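Local coordinates for BpsB (PgaB), Poly-beta-1,6-N-acetyl-D-glucosamine N-deacetylase (Bordetella bronchiseptica RB50, PDB 5BU6), which removes acetyl groups from the N-acetylglucosamine units of poly-beta-1,6-N-acetyl-D-glucosamine and is required for biofilm formation, at residues Asp45-Ile50 with Ile78-Asp83; Thr91-Leu96 with Val263-Asn268; Pro172-Arg177 with Ile218-Gly223. The protein carries 5 engineered substitutions. All blocks are in the same frame, centred on the assembly; numbering follows the deposited sequence.

How the contacts relate
Contacts 1 and 2 are neighbours, with centres about 9 Å apart. Both reach the same parallel sheet, on the same side of the chain's centre. V93 of contact 2 packs on F82 of contact 1, and L96 packs on F47. Contact 3 lies on the opposite side, about 24 Å from contact 1 and 25 Å from contact 2, centre to centre. Contact 1 closes first along the chain. Contact 2 then opens and encloses contact 3. Strand 261-266 pairs with strand 14-20 and brings the end of the modelled chain back to helix 88-100. Contacts 1 and 3 still touch, where D83 meets V219. Both residues adjoin the nickel ligand H154, and D84 follows D83. Y222 of contact 3 meets the third ligand, H159.

Contact 1: residues Asp45-Ile50 with Ile78-Asp83; sequences DLFEWI and ILLTFD
I50 meets L80 tip to tip, with CD1 of I50 3.7 Å from CD2 of L80. This is the closest approach between helix residues 45-50 and strand residues 78-83. The I50 chain is extended beyond CG1 (chi2 175°), which carries CD1 out toward the sheet. L80 reaches back with one methyl for I50 and the other for F47. Its CD1 lies 4.4 Å from CE1 of F47, approaching that ring obliquely. The third pair is aromatic. CZ of F47 is 4.2 Å from CZ of F82. The F82 atom sits at the edge of the F47 ring, near its plane. CZ of F47, in turn, comes obliquely to the F82 ring.

No hydrogen bond crosses the contact. The four touching residues are all buried and all apolar, so the interaction is van der Waals packing in the hydrophobic core. The backbones stay well apart: the segment axes come no nearer than 12.4 Å and run almost antiparallel, at 170°. This suits a helix lying on a sheet, with side chains filling the layer between them. On the strand, I78, L80 and F82 turn toward the helix, while L79 and T81 between them pack on V105.

The strand belongs to the central parallel sheet, bonded to strand 14-20 through L79 and to strand 104-108 through L80. Its next residue, D84, is a nickel ligand, so the packing covers the helix-facing side of a strand whose C-terminal end leads into the metal site. Helix 88-100 flanks the contact, with L96 and L97 against F47 and V93 against F82. F100 meets the F47 ring edge-to-face, and Y102 and F55 pack on I50. Helix 43-52 thus packs on the sheet beside helix 88-100 and the loop after it.

Contact 2: residues Thr91-Leu96 with Val263-Asn268; sequences TKVFPL and VDYEVN
K92 meets V267 with CB alone and ends beside N268. That CB lies 4.4 Å from CG1 of V267. CG and CD lead on to the tip, with bends at chi2 and chi3 turning the chain toward the end of the modelled protein. CE comes within 4.0 Å of the backbone C of N268. NZ, at the tip, is 3.5 Å from the same carbon. N268 is poorly ordered, so this end of the contact is less certain.

Deeper in, V93 crosses Y265 at about a right angle. CG2 of V93 touches the phenol oxygen OH of Y265 at 3.7 Å. The Y265 side chain leaves with CG between its backbone N and carbonyl carbon (chi1 67°), which directs the ring toward helix 88-100. CG1 of V267 lies at the edge of that ring, in its plane.

No hydrogen bond joins the two segments. Strand 261-266 is held by its sheet neighbours 14-20 and 41-42, whereas its meeting with this helix rests on van der Waals contact, part of it made by a hydroxyl and an ammonium group. The ammonium probably keeps much of its hydration, since K92 is partly exposed.

Contact 3: residues Pro172-Arg177 with Ile218-Gly223; sequences PAASSR and IVWPYG
Y222 sets CG beside its backbone N (chi1 -43°), which brings the CD2 side of the ring to P172. Its left-handed backbone conformation (phi 59°) turns the chain after P221. CD2 of Y222 then lies 4.2 Å from CB of P172, which comes at the ring obliquely. W220 also sets its CG beside the backbone N (chi1 -65°). Its CE3 meets CB of A174 at 4.4 Å, again obliquely. Two small aliphatic groups of the 172-177 loop thus rest against two aromatic rings of 218-223.

I218 lays CG1 over the centre of the W220 ring, 3.8 Å above its plane. The ring of H225 also stacks on W220. The turn is closed by a backbone bond from N of G223 to O of W220, 3.0 Å long. In the other segment, O of P172 accepts two hydroxyls from opposite faces of its carbonyl plane. OG of S176 is 3.1 Å from that O of P172, although S176 is poorly ordered. OG of S175 is 3.2 Å from the same P172 O. Bonds from A173 O to R195 and A174 O to Y192 also tie the loop.

The W-P-Y-G sequence after strand 217-219 is consistent with the Pro-Tyr motif that lines one side of the active-site groove in family 4 carbohydrate esterases. Here the Y222 side chain is about 6 Å from nickel, nearest atoms, and its ring meets the metal ligand H159 edge-to-face. V219 O accepts a bond from ND1 of H154, another ligand, which probably orients it. The loops are held by polar bonds and meet through apolar surfaces, the Y222 end of which lies near the nickel.

Contact 1: residues Asp45-Ile50 with Ile78-Asp83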
ATOM      1  N   ASP A  45       9.320 -17.458   8.977  1.00 46.59           N
ATOM      2  CA  ASP A  45       8.438 -17.965  10.018  1.00 50.94           C
ATOM      3  C   ASP A  45       6.990 -17.516   9.773  1.00 41.78           C
ATOM      4  O   ASP A  45       6.056 -18.289   9.989  1.00 45.13           O
ATOM      5  CB  ASP A  45       8.924 -17.509  11.394  1.00 63.97           C
ATOM      6  CG  ASP A  45       8.305 -18.296  12.526  1.00 90.34           C
ATOM      7  OD1 ASP A  45       8.100 -19.519  12.368  1.00 97.89           O
ATOM      8  OD2 ASP A  45       8.024 -17.686  13.580  1.00104.32           O
ATOM      9  N   LEU A  46       6.801 -16.285   9.309  1.00 39.54           N
ATOM     10  CA  LEU A  46       5.458 -15.819   8.962  1.00 48.24           C
ATOM     11  C   LEU A  46       4.848 -16.658   7.846  1.00 39.98           C
ATOM     12  O   LEU A  46       3.673 -17.011   7.909  1.00 44.67           O
ATOM     13  CB  LEU A  46       5.455 -14.356   8.537  1.00 53.21           C
ATOM     14  CG  LEU A  46       5.537 -13.294   9.628  1.00 68.21           C
ATOM     15  CD1 LEU A  46       5.013 -11.984   9.071  1.00 67.14           C
ATOM     16  CD2 LEU A  46       4.778 -13.701  10.885  1.00 74.05           C
ATOM     17  N   PHE A  47       5.645 -16.980   6.831  1.00 42.85           N
ATOM     18  CA  PHE A  47       5.135 -17.767   5.712  1.00 44.84           C
ATOM     19  C   PHE A  47       4.812 -19.185   6.153  1.00 46.44           C
ATOM     20  O   PHE A  47       3.892 -19.807   5.632  1.00 40.98           O
ATOM     21  CB  PHE A  47       6.131 -17.783   4.558  1.00 42.03           C
ATOM     22  CG  PHE A  47       6.025 -16.582   3.655  1.00 42.21           C
ATOM     23  CD1 PHE A  47       5.556 -15.374   4.140  1.00 47.40           C
ATOM     24  CD2 PHE A  47       6.379 -16.666   2.324  1.00 47.28           C
ATOM     25  CE1 PHE A  47       5.454 -14.262   3.311  1.00 50.53           C
ATOM     26  CE2 PHE A  47       6.280 -15.565   1.492  1.00 45.54           C
ATOM     27  CZ  PHE A  47       5.819 -14.362   1.983  1.00 45.59           C
ATOM     28  N   GLU A  48       5.569 -19.685   7.121  1.00 38.94           N
ATOM     29  CA  GLU A  48       5.299 -21.003   7.696  1.00 38.42           C
ATOM     30  C   GLU A  48       4.055 -21.010   8.586  1.00 44.04           C
ATOM     31  O   GLU A  48       3.308 -21.991   8.603  1.00 42.80           O
ATOM     32  CB  GLU A  48       6.511 -21.499   8.495  1.00 63.63           C
ATOM     33  CG  GLU A  48       7.709 -21.903   7.645  1.00 76.08           C
ATOM     34  CD  GLU A  48       7.489 -23.192   6.863  1.00 90.19           C
ATOM     35  OE1 GLU A  48       8.376 -23.550   6.056  1.00 90.89           O
ATOM     36  OE2 GLU A  48       6.445 -23.852   7.054  1.00 95.70           O
ATOM     37  N   TRP A  49       3.830 -19.932   9.331  1.00 44.81           N
ATOM     38  CA  TRP A  49       2.605 -19.797  10.135  1.00 45.60           C
ATOM     39  C   TRP A  49       1.378 -19.810   9.226  1.00 41.64           C
ATOM     40  O   TRP A  49       0.403 -20.519   9.488  1.00 50.70           O
ATOM     41  CB  TRP A  49       2.630 -18.502  10.958  1.00 63.93           C
ATOM     42  CG  TRP A  49       1.332 -18.144  11.680  1.00 84.82           C
ATOM     43  CD1 TRP A  49       0.818 -18.750  12.792  1.00 94.64           C
ATOM     44  CD2 TRP A  49       0.422 -17.074  11.356  1.00 79.46           C
ATOM     45  NE1 TRP A  49      -0.357 -18.137  13.170  1.00 93.69           N
ATOM     46  CE2 TRP A  49      -0.621 -17.107  12.307  1.00 84.40           C
ATOM     47  CE3 TRP A  49       0.387 -16.098  10.353  1.00 77.16           C
ATOM     48  CZ2 TRP A  49      -1.685 -16.206  12.284  1.00 79.12           C
ATOM     49  CZ3 TRP A  49      -0.673 -15.202  10.331  1.00 75.12           C
ATOM     50  CH2 TRP A  49      -1.695 -15.267  11.292  1.00 77.33           C
ATOM     51  N   ILE A  50       1.455 -19.030   8.156  1.00 41.90           N
ATOM     52  CA  ILE A  50       0.363 -18.933   7.188  1.00 40.55           C
ATOM     53  C   ILE A  50      -0.001 -20.332   6.704  1.00 40.98           C
ATOM     54  O   ILE A  50      -1.155 -20.733   6.766  1.00 40.96           O
ATOM     55  CB  ILE A  50       0.743 -18.036   6.004  1.00 42.47           C
ATOM     56  CG1 ILE A  50       0.839 -16.576   6.466  1.00 44.96           C
ATOM     57  CG2 ILE A  50      -0.264 -18.175   4.858  1.00 43.71           C
ATOM     58  CD1 ILE A  50       1.323 -15.634   5.422  1.00 45.37           C
ATOM     59  N   ILE A  78      -6.430 -15.242   2.283  1.00 30.90           N
ATOM     60  CA  ILE A  78      -5.728 -14.066   2.778  1.00 30.78           C
ATOM     61  C   ILE A  78      -4.963 -13.376   1.648  1.00 29.97           C
ATOM     62  O   ILE A  78      -4.413 -14.031   0.777  1.00 31.60           O
ATOM     63  CB  ILE A  78      -4.770 -14.445   3.951  1.00 37.36           C
ATOM     64  CG1 ILE A  78      -4.153 -13.197   4.570  1.00 37.71           C
ATOM     65  CG2 ILE A  78      -3.703 -15.432   3.513  1.00 31.60           C
ATOM     66  CD1 ILE A  78      -3.720 -13.402   6.012  1.00 44.83           C
ATOM     67  N   LEU A  79      -4.975 -12.044   1.658  1.00 27.27           N
ATOM     68  CA  LEU A  79      -4.233 -11.228   0.709  1.00 29.97           C
ATOM     69  C   LEU A  79      -2.988 -10.684   1.423  1.00 32.67           C
ATOM     70  O   LEU A  79      -3.106 -10.040   2.471  1.00 33.30           O
ATOM     71  CB  LEU A  79      -5.088 -10.073   0.187  1.00 33.52           C
ATOM     72  CG  LEU A  79      -4.461  -9.160  -0.880  1.00 32.81           C
ATOM     73  CD1 LEU A  79      -4.288  -9.951  -2.168  1.00 35.48           C
ATOM     74  CD2 LEU A  79      -5.360  -7.954  -1.110  1.00 31.29           C
ATOM     75  N   LEU A  80      -1.813 -10.956   0.868  1.00 28.21           N
ATOM     76  CA  LEU A  80      -0.561 -10.443   1.438  1.00 26.05           C
ATOM     77  C   LEU A  80      -0.156  -9.192   0.672  1.00 28.28           C
ATOM     78  O   LEU A  80      -0.188  -9.189  -0.578  1.00 29.74           O
ATOM     79  CB  LEU A  80       0.553 -11.499   1.330  1.00 29.94           C
ATOM     80  CG  LEU A  80       0.288 -12.900   1.857  1.00 35.53           C
ATOM     81  CD1 LEU A  80       1.500 -13.797   1.548  1.00 35.39           C
ATOM     82  CD2 LEU A  80      -0.006 -12.858   3.361  1.00 32.89           C
ATOM     83  N   THR A  81       0.202  -8.128   1.394  1.00 29.36           N
ATOM     84  CA  THR A  81       0.613  -6.897   0.747  1.00 25.69           C
ATOM     85  C   THR A  81       1.935  -6.395   1.352  1.00 31.15           C
ATOM     86  O   THR A  81       2.181  -6.564   2.554  1.00 34.14           O
ATOM     87  CB  THR A  81      -0.468  -5.796   0.860  1.00 33.64           C
ATOM     88  OG1 THR A  81      -0.531  -5.304   2.201  1.00 39.07           O
ATOM     89  CG2 THR A  81      -1.853  -6.352   0.454  1.00 35.13           C
ATOM     90  N   PHE A  82       2.774  -5.847   0.481  1.00 28.26           N
ATOM     91  CA  PHE A  82       4.103  -5.329   0.817  1.00 40.28           C
ATOM     92  C   PHE A  82       4.250  -3.927   0.210  1.00 41.19           C
ATOM     93  O   PHE A  82       4.400  -3.798  -1.002  1.00 45.62           O
ATOM     94  CB  PHE A  82       5.196  -6.260   0.279  1.00 31.77           C
ATOM     95  CG  PHE A  82       5.131  -7.648   0.840  1.00 35.14           C
ATOM     96  CD1 PHE A  82       4.321  -8.614   0.246  1.00 34.84           C
ATOM     97  CD2 PHE A  82       5.858  -7.982   1.973  1.00 32.66           C
ATOM     98  CE1 PHE A  82       4.238  -9.895   0.771  1.00 36.79           C
ATOM     99  CE2 PHE A  82       5.791  -9.263   2.512  1.00 36.21           C
ATOM    100  CZ  PHE A  82       4.972 -10.228   1.903  1.00 35.51           C
ATOM    101  N   ASP A  83       4.185  -2.878   1.025  1.00 33.24           N
ATOM    102  CA  ASP A  83       4.229  -1.519   0.465  1.00 40.25           C
ATOM    103  C   ASP A  83       5.590  -0.848   0.668  1.00 42.14           C
ATOM    104  O   ASP A  83       6.389  -1.308   1.473  1.00 43.36           O
ATOM    105  CB  ASP A  83       3.135  -0.632   1.068  1.00 62.09           C
ATOM    106  CG  ASP A  83       2.042  -1.422   1.773  1.00 84.98           C
ATOM    107  OD1 ASP A  83       1.447  -2.324   1.145  1.00 86.02           O
ATOM    108  OD2 ASP A  83       1.773  -1.123   2.960  1.00 92.77           O
TER

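Contact 2: residues Thr91-Leu96 with Val263-Asn268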
ATOM      1  N   THR A  91      14.743  -8.732  -3.222  1.00 34.94           N
ATOM      2  CA  THR A  91      15.770  -9.718  -2.952  1.00 31.98           C
ATOM      3  C   THR A  91      15.368 -10.705  -1.886  1.00 36.85           C
ATOM      4  O   THR A  91      15.906 -11.812  -1.837  1.00 42.25           O
ATOM      5  CB  THR A  91      17.084  -9.026  -2.531  1.00 42.48           C
ATOM      6  OG1 THR A  91      16.819  -8.185  -1.409  1.00 41.81           O
ATOM      7  CG2 THR A  91      17.574  -8.157  -3.650  1.00 37.76           C
ATOM      8  N   LYS A  92      14.431 -10.335  -1.013  1.00 40.28           N
ATOM      9  CA  LYS A  92      14.092 -11.253   0.078  1.00 45.86           C
ATOM     10  C   LYS A  92      12.655 -11.776   0.019  1.00 43.63           C
ATOM     11  O   LYS A  92      12.424 -12.975   0.208  1.00 39.16           O
ATOM     12  CB  LYS A  92      14.335 -10.585   1.432  1.00 41.77           C
ATOM     13  CG  LYS A  92      15.767 -10.085   1.614  1.00 49.41           C
ATOM     14  CD  LYS A  92      16.781 -11.224   1.569  1.00 63.45           C
ATOM     15  CE  LYS A  92      17.150 -11.711   2.963  1.00 71.95           C
ATOM     16  NZ  LYS A  92      18.388 -12.556   2.974  1.00 75.21           N
ATOM     17  N   VAL A  93      11.698 -10.888  -0.230  1.00 43.32           N
ATOM     18  CA  VAL A  93      10.297 -11.284  -0.212  1.00 33.12           C
ATOM     19  C   VAL A  93       9.936 -12.064  -1.469  1.00 36.35           C
ATOM     20  O   VAL A  93       9.338 -13.133  -1.389  1.00 36.72           O
ATOM     21  CB  VAL A  93       9.338 -10.072  -0.091  1.00 35.62           C
ATOM     22  CG1 VAL A  93       7.890 -10.544  -0.140  1.00 36.70           C
ATOM     23  CG2 VAL A  93       9.583  -9.302   1.195  1.00 39.27           C
ATOM     24  N   PHE A  94      10.325 -11.529  -2.623  1.00 32.86           N
ATOM     25  CA  PHE A  94       9.996 -12.116  -3.926  1.00 34.50           C
ATOM     26  C   PHE A  94      10.379 -13.617  -4.036  1.00 36.61           C
ATOM     27  O   PHE A  94       9.542 -14.433  -4.421  1.00 34.99           O
ATOM     28  CB  PHE A  94      10.658 -11.274  -5.032  1.00 36.92           C
ATOM     29  CG  PHE A  94      10.307 -11.698  -6.438  1.00 39.47           C
ATOM     30  CD1 PHE A  94       9.026 -12.118  -6.760  1.00 45.25           C
ATOM     31  CD2 PHE A  94      11.259 -11.627  -7.451  1.00 40.60           C
ATOM     32  CE1 PHE A  94       8.704 -12.502  -8.062  1.00 43.71           C
ATOM     33  CE2 PHE A  94      10.945 -11.997  -8.754  1.00 44.00           C
ATOM     34  CZ  PHE A  94       9.657 -12.437  -9.057  1.00 41.52           C
ATOM     35  N   PRO A  95      11.619 -13.996  -3.661  1.00 38.65           N
ATOM     36  CA  PRO A  95      11.928 -15.430  -3.786  1.00 35.58           C
ATOM     37  C   PRO A  95      11.194 -16.300  -2.773  1.00 41.14           C
ATOM     38  O   PRO A  95      11.031 -17.486  -3.025  1.00 39.10           O
ATOM     39  CB  PRO A  95      13.450 -15.495  -3.568  1.00 38.88           C
ATOM     40  CG  PRO A  95      13.817 -14.224  -2.930  1.00 40.94           C
ATOM     41  CD  PRO A  95      12.820 -13.202  -3.329  1.00 38.92           C
ATOM     42  N   LEU A  96      10.739 -15.736  -1.661  1.00 38.11           N
ATOM     43  CA  LEU A  96       9.902 -16.502  -0.754  1.00 39.90           C
ATOM     44  C   LEU A  96       8.502 -16.674  -1.343  1.00 35.33           C
ATOM     45  O   LEU A  96       7.902 -17.737  -1.235  1.00 41.26           O
ATOM     46  CB  LEU A  96       9.825 -15.837   0.618  1.00 44.56           C
ATOM     47  CG  LEU A  96      10.927 -16.182   1.622  1.00 51.40           C
ATOM     48  CD1 LEU A  96      10.672 -15.458   2.931  1.00 51.59           C
ATOM     49  CD2 LEU A  96      11.014 -17.683   1.853  1.00 50.79           C
ATOM     50  N   VAL A 263       1.340  -6.150  10.201  1.00 39.68           N
ATOM     51  CA  VAL A 263       2.270  -6.926  11.022  1.00 42.03           C
ATOM     52  C   VAL A 263       3.731  -6.641  10.636  1.00 44.32           C
ATOM     53  O   VAL A 263       4.050  -6.463   9.474  1.00 38.44           O
ATOM     54  CB  VAL A 263       1.973  -8.441  10.928  1.00 54.94           C
ATOM     55  CG1 VAL A 263       2.315  -8.975   9.565  1.00 54.35           C
ATOM     56  CG2 VAL A 263       2.730  -9.200  11.998  1.00 53.47           C
ATOM     57  N   ASP A 264       4.613  -6.578  11.627  1.00 51.61           N
ATOM     58  CA  ASP A 264       6.027  -6.318  11.372  1.00 56.02           C
ATOM     59  C   ASP A 264       6.813  -7.618  11.253  1.00 49.39           C
ATOM     60  O   ASP A 264       6.499  -8.593  11.928  1.00 54.30           O
ATOM     61  CB  ASP A 264       6.627  -5.461  12.492  1.00 68.78           C
ATOM     62  CG  ASP A 264       6.086  -4.045  12.499  1.00 77.54           C
ATOM     63  OD1 ASP A 264       5.755  -3.520  11.413  1.00 71.37           O
ATOM     64  OD2 ASP A 264       5.996  -3.453  13.595  1.00 86.88           O
ATOM     65  N   TYR A 265       7.830  -7.634  10.399  1.00 43.29           N
ATOM     66  CA  TYR A 265       8.719  -8.790  10.330  1.00 45.69           C
ATOM     67  C   TYR A 265      10.198  -8.390  10.273  1.00 43.71           C
ATOM     68  O   TYR A 265      10.535  -7.234  10.030  1.00 46.14           O
ATOM     69  CB  TYR A 265       8.378  -9.654   9.118  1.00 44.18           C
ATOM     70  CG  TYR A 265       8.659  -8.984   7.792  1.00 41.49           C
ATOM     71  CD1 TYR A 265       9.894  -9.122   7.158  1.00 53.46           C
ATOM     72  CD2 TYR A 265       7.701  -8.187   7.182  1.00 38.92           C
ATOM     73  CE1 TYR A 265      10.147  -8.489   5.945  1.00 47.23           C
ATOM     74  CE2 TYR A 265       7.941  -7.566   5.974  1.00 48.02           C
ATOM     75  CZ  TYR A 265       9.167  -7.713   5.362  1.00 46.61           C
ATOM     76  OH  TYR A 265       9.378  -7.083   4.157  1.00 42.63           O
ATOM     77  N   GLU A 266      11.058  -9.380  10.472  1.00 48.62           N
ATOM     78  CA  GLU A 266      12.498  -9.258  10.309  1.00 58.88           C
ATOM     79  C   GLU A 266      12.966 -10.127   9.149  1.00 62.60           C
ATOM     80  O   GLU A 266      12.415 -11.198   8.912  1.00 62.88           O
ATOM     81  CB  GLU A 266      13.230  -9.687  11.580  1.00 71.10           C
ATOM     82  CG  GLU A 266      13.215  -8.677  12.705  1.00 85.56           C
ATOM     83  CD  GLU A 266      14.590  -8.500  13.341  1.00 99.42           C
ATOM     84  OE1 GLU A 266      14.743  -8.811  14.546  1.00102.23           O
ATOM     85  OE2 GLU A 266      15.516  -8.048  12.630  1.00103.79           O
ATOM     86  N   VAL A 267      13.986  -9.675   8.435  1.00 59.49           N
ATOM     87  CA  VAL A 267      14.602 -10.499   7.406  1.00 64.09           C
ATOM     88  C   VAL A 267      15.928 -11.020   7.919  1.00 76.95           C
ATOM     89  O   VAL A 267      16.430 -10.543   8.935  1.00 86.13           O
ATOM     90  CB  VAL A 267      14.813  -9.722   6.097  1.00 67.41           C
ATOM     91  CG1 VAL A 267      13.477  -9.289   5.525  1.00 63.90           C
ATOM     92  CG2 VAL A 267      15.701  -8.514   6.331  1.00 72.90           C
ATOM     93  N   ASN A 268      16.488 -12.012   7.234  1.00 83.26           N
ATOM     94  CA  ASN A 268      17.784 -12.562   7.627  1.00 86.46           C
ATOM     95  C   ASN A 268      18.770 -12.602   6.468  1.00 90.82           C
ATOM     96  O   ASN A 268      19.854 -12.027   6.550  1.00 97.61           O
ATOM     97  CB  ASN A 268      17.613 -13.961   8.212  1.00 86.81           C
ATOM     98  CG  ASN A 268      17.004 -13.938   9.599  1.00 91.75           C
ATOM     99  OD1 ASN A 268      15.862 -13.511   9.781  1.00 92.66           O
ATOM    100  ND2 ASN A 268      17.762 -14.405  10.586  1.00 90.00           N
TER

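Contact 3: residues Pro172-Arg177 with Ile218-Gly223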
ATOM      1  N   PRO A 172      -1.410  13.578   7.600  1.00 59.22           N
ATOM      2  CA  PRO A 172      -1.113  12.900   6.326  1.00 57.82           C
ATOM      3  C   PRO A 172      -1.426  13.777   5.108  1.00 56.75           C
ATOM      4  O   PRO A 172      -2.422  14.496   5.117  1.00 56.75           O
ATOM      5  CB  PRO A 172      -2.031  11.671   6.354  1.00 57.58           C
ATOM      6  CG  PRO A 172      -2.252  11.399   7.808  1.00 59.23           C
ATOM      7  CD  PRO A 172      -2.242  12.753   8.492  1.00 60.11           C
ATOM      8  N   ALA A 173      -0.591  13.697   4.077  1.00 56.25           N
ATOM      9  CA  ALA A 173      -0.726  14.544   2.888  1.00 55.75           C
ATOM     10  C   ALA A 173      -2.037  14.353   2.133  1.00 55.01           C
ATOM     11  O   ALA A 173      -2.521  15.286   1.494  1.00 55.09           O
ATOM     12  CB  ALA A 173       0.439  14.299   1.938  1.00 55.85           C
ATOM     13  N   ALA A 174      -2.603  13.149   2.187  1.00 54.65           N
ATOM     14  CA  ALA A 174      -3.797  12.863   1.386  1.00 54.33           C
ATOM     15  C   ALA A 174      -5.084  13.295   2.070  1.00 54.88           C
ATOM     16  O   ALA A 174      -6.092  13.558   1.411  1.00 55.10           O
ATOM     17  CB  ALA A 174      -3.871  11.373   1.044  1.00 54.08           C
ATOM     18  N   SER A 175      -5.055  13.372   3.390  1.00 57.39           N
ATOM     19  CA  SER A 175      -6.281  13.566   4.153  1.00 70.60           C
ATOM     20  C   SER A 175      -6.596  15.036   4.372  1.00 77.61           C
ATOM     21  O   SER A 175      -7.736  15.471   4.224  1.00 81.87           O
ATOM     22  CB  SER A 175      -6.175  12.855   5.504  1.00 76.39           C
ATOM     23  OG  SER A 175      -5.201  13.474   6.332  1.00 75.14           O
ATOM     24  N   SER A 176      -5.576  15.800   4.722  1.00 81.52           N
ATOM     25  CA  SER A 176      -5.787  17.163   5.173  1.00 87.25           C
ATOM     26  C   SER A 176      -5.786  18.175   4.038  1.00 89.70           C
ATOM     27  O   SER A 176      -5.039  18.041   3.068  1.00 86.08           O
ATOM     28  CB  SER A 176      -4.716  17.540   6.200  1.00 82.36           C
ATOM     29  OG  SER A 176      -3.415  17.332   5.683  1.00 77.34           O
ATOM     30  N   ARG A 177      -6.639  19.186   4.165  1.00 85.37           N
ATOM     31  CA  ARG A 177      -6.475  20.395   3.377  1.00 79.60           C
ATOM     32  C   ARG A 177      -5.278  21.139   3.958  1.00 75.92           C
ATOM     33  O   ARG A 177      -5.321  21.619   5.096  1.00 73.14           O
ATOM     34  CB  ARG A 177      -7.745  21.251   3.393  1.00 79.02           C
ATOM     35  CG  ARG A 177      -8.790  20.782   2.387  1.00 82.91           C
ATOM     36  CD  ARG A 177     -10.124  21.507   2.549  1.00 93.70           C
ATOM     37  NE  ARG A 177     -10.792  21.169   3.806  1.00103.15           N
ATOM     38  CZ  ARG A 177     -11.412  20.015   4.041  1.00109.83           C
ATOM     39  NH1 ARG A 177     -11.445  19.069   3.108  1.00114.21           N
ATOM     40  NH2 ARG A 177     -11.993  19.801   5.216  1.00106.96           N
ATOM     41  N   ILE A 218      -5.307   1.394  -5.000  1.00 30.98           N
ATOM     42  CA  ILE A 218      -4.493   2.331  -4.217  1.00 30.64           C
ATOM     43  C   ILE A 218      -4.420   1.860  -2.785  1.00 34.88           C
ATOM     44  O   ILE A 218      -5.448   1.514  -2.167  1.00 37.89           O
ATOM     45  CB  ILE A 218      -5.069   3.774  -4.256  1.00 32.56           C
ATOM     46  CG1 ILE A 218      -4.403   4.658  -3.206  1.00 34.66           C
ATOM     47  CG2 ILE A 218      -6.564   3.782  -3.991  1.00 37.82           C
ATOM     48  CD1 ILE A 218      -3.028   5.093  -3.583  1.00 33.80           C
ATOM     49  N   VAL A 219      -3.205   1.792  -2.257  1.00 30.54           N
ATOM     50  CA  VAL A 219      -3.000   1.538  -0.839  1.00 27.92           C
ATOM     51  C   VAL A 219      -2.697   2.876  -0.207  1.00 30.69           C
ATOM     52  O   VAL A 219      -1.643   3.442  -0.464  1.00 28.02           O
ATOM     53  CB  VAL A 219      -1.822   0.577  -0.557  1.00 31.24           C
ATOM     54  CG1 VAL A 219      -1.663   0.361   0.987  1.00 32.84           C
ATOM     55  CG2 VAL A 219      -2.033  -0.764  -1.267  1.00 34.54           C
ATOM     56  N   TRP A 220      -3.619   3.388   0.596  1.00 29.11           N
ATOM     57  CA  TRP A 220      -3.490   4.728   1.138  1.00 27.73           C
ATOM     58  C   TRP A 220      -2.374   4.775   2.187  1.00 26.30           C
ATOM     59  O   TRP A 220      -2.433   4.047   3.157  1.00 31.36           O
ATOM     60  CB  TRP A 220      -4.830   5.159   1.759  1.00 33.58           C
ATOM     61  CG  TRP A 220      -5.964   5.301   0.729  1.00 31.31           C
ATOM     62  CD1 TRP A 220      -7.050   4.462   0.558  1.00 34.90           C
ATOM     63  CD2 TRP A 220      -6.118   6.353  -0.222  1.00 33.94           C
ATOM     64  NE1 TRP A 220      -7.855   4.931  -0.460  1.00 34.83           N
ATOM     65  CE2 TRP A 220      -7.306   6.090  -0.959  1.00 30.90           C
ATOM     66  CE3 TRP A 220      -5.357   7.495  -0.543  1.00 35.86           C
ATOM     67  CZ2 TRP A 220      -7.751   6.928  -1.978  1.00 29.39           C
ATOM     68  CZ3 TRP A 220      -5.806   8.329  -1.563  1.00 34.19           C
ATOM     69  CH2 TRP A 220      -6.987   8.033  -2.275  1.00 35.56           C
ATOM     70  N   PRO A 221      -1.373   5.657   2.000  1.00 31.93           N
ATOM     71  CA  PRO A 221      -0.385   5.845   3.071  1.00 31.61           C
ATOM     72  C   PRO A 221      -1.038   6.174   4.396  1.00 39.18           C
ATOM     73  O   PRO A 221      -1.979   6.977   4.428  1.00 33.26           O
ATOM     74  CB  PRO A 221       0.455   7.027   2.568  1.00 30.09           C
ATOM     75  CG  PRO A 221       0.403   6.880   1.059  1.00 30.90           C
ATOM     76  CD  PRO A 221      -1.028   6.415   0.787  1.00 28.79           C
ATOM     77  N   TYR A 222      -0.541   5.543   5.464  1.00 35.96           N
ATOM     78  CA  TYR A 222      -1.012   5.785   6.810  1.00 35.25           C
ATOM     79  C   TYR A 222      -2.509   5.485   6.960  1.00 37.46           C
ATOM     80  O   TYR A 222      -3.109   5.879   7.947  1.00 39.22           O
ATOM     81  CB  TYR A 222      -0.724   7.227   7.232  1.00 39.46           C
ATOM     82  CG  TYR A 222       0.658   7.700   6.842  1.00 46.01           C
ATOM     83  CD1 TYR A 222       1.791   7.175   7.453  1.00 48.94           C
ATOM     84  CD2 TYR A 222       0.833   8.672   5.860  1.00 44.60           C
ATOM     85  CE1 TYR A 222       3.057   7.600   7.098  1.00 50.04           C
ATOM     86  CE2 TYR A 222       2.096   9.111   5.502  1.00 44.65           C
ATOM     87  CZ  TYR A 222       3.202   8.571   6.125  1.00 47.30           C
ATOM     88  OH  TYR A 222       4.457   8.993   5.779  1.00 50.59           O
ATOM     89  N   GLY A 223      -3.090   4.774   5.996  1.00 34.57           N
ATOM     90  CA  GLY A 223      -4.524   4.519   5.990  1.00 39.96           C
ATOM     91  C   GLY A 223      -5.369   5.781   5.873  1.00 41.24           C
ATOM     92  O   GLY A 223      -6.558   5.783   6.216  1.00 39.31           O
TER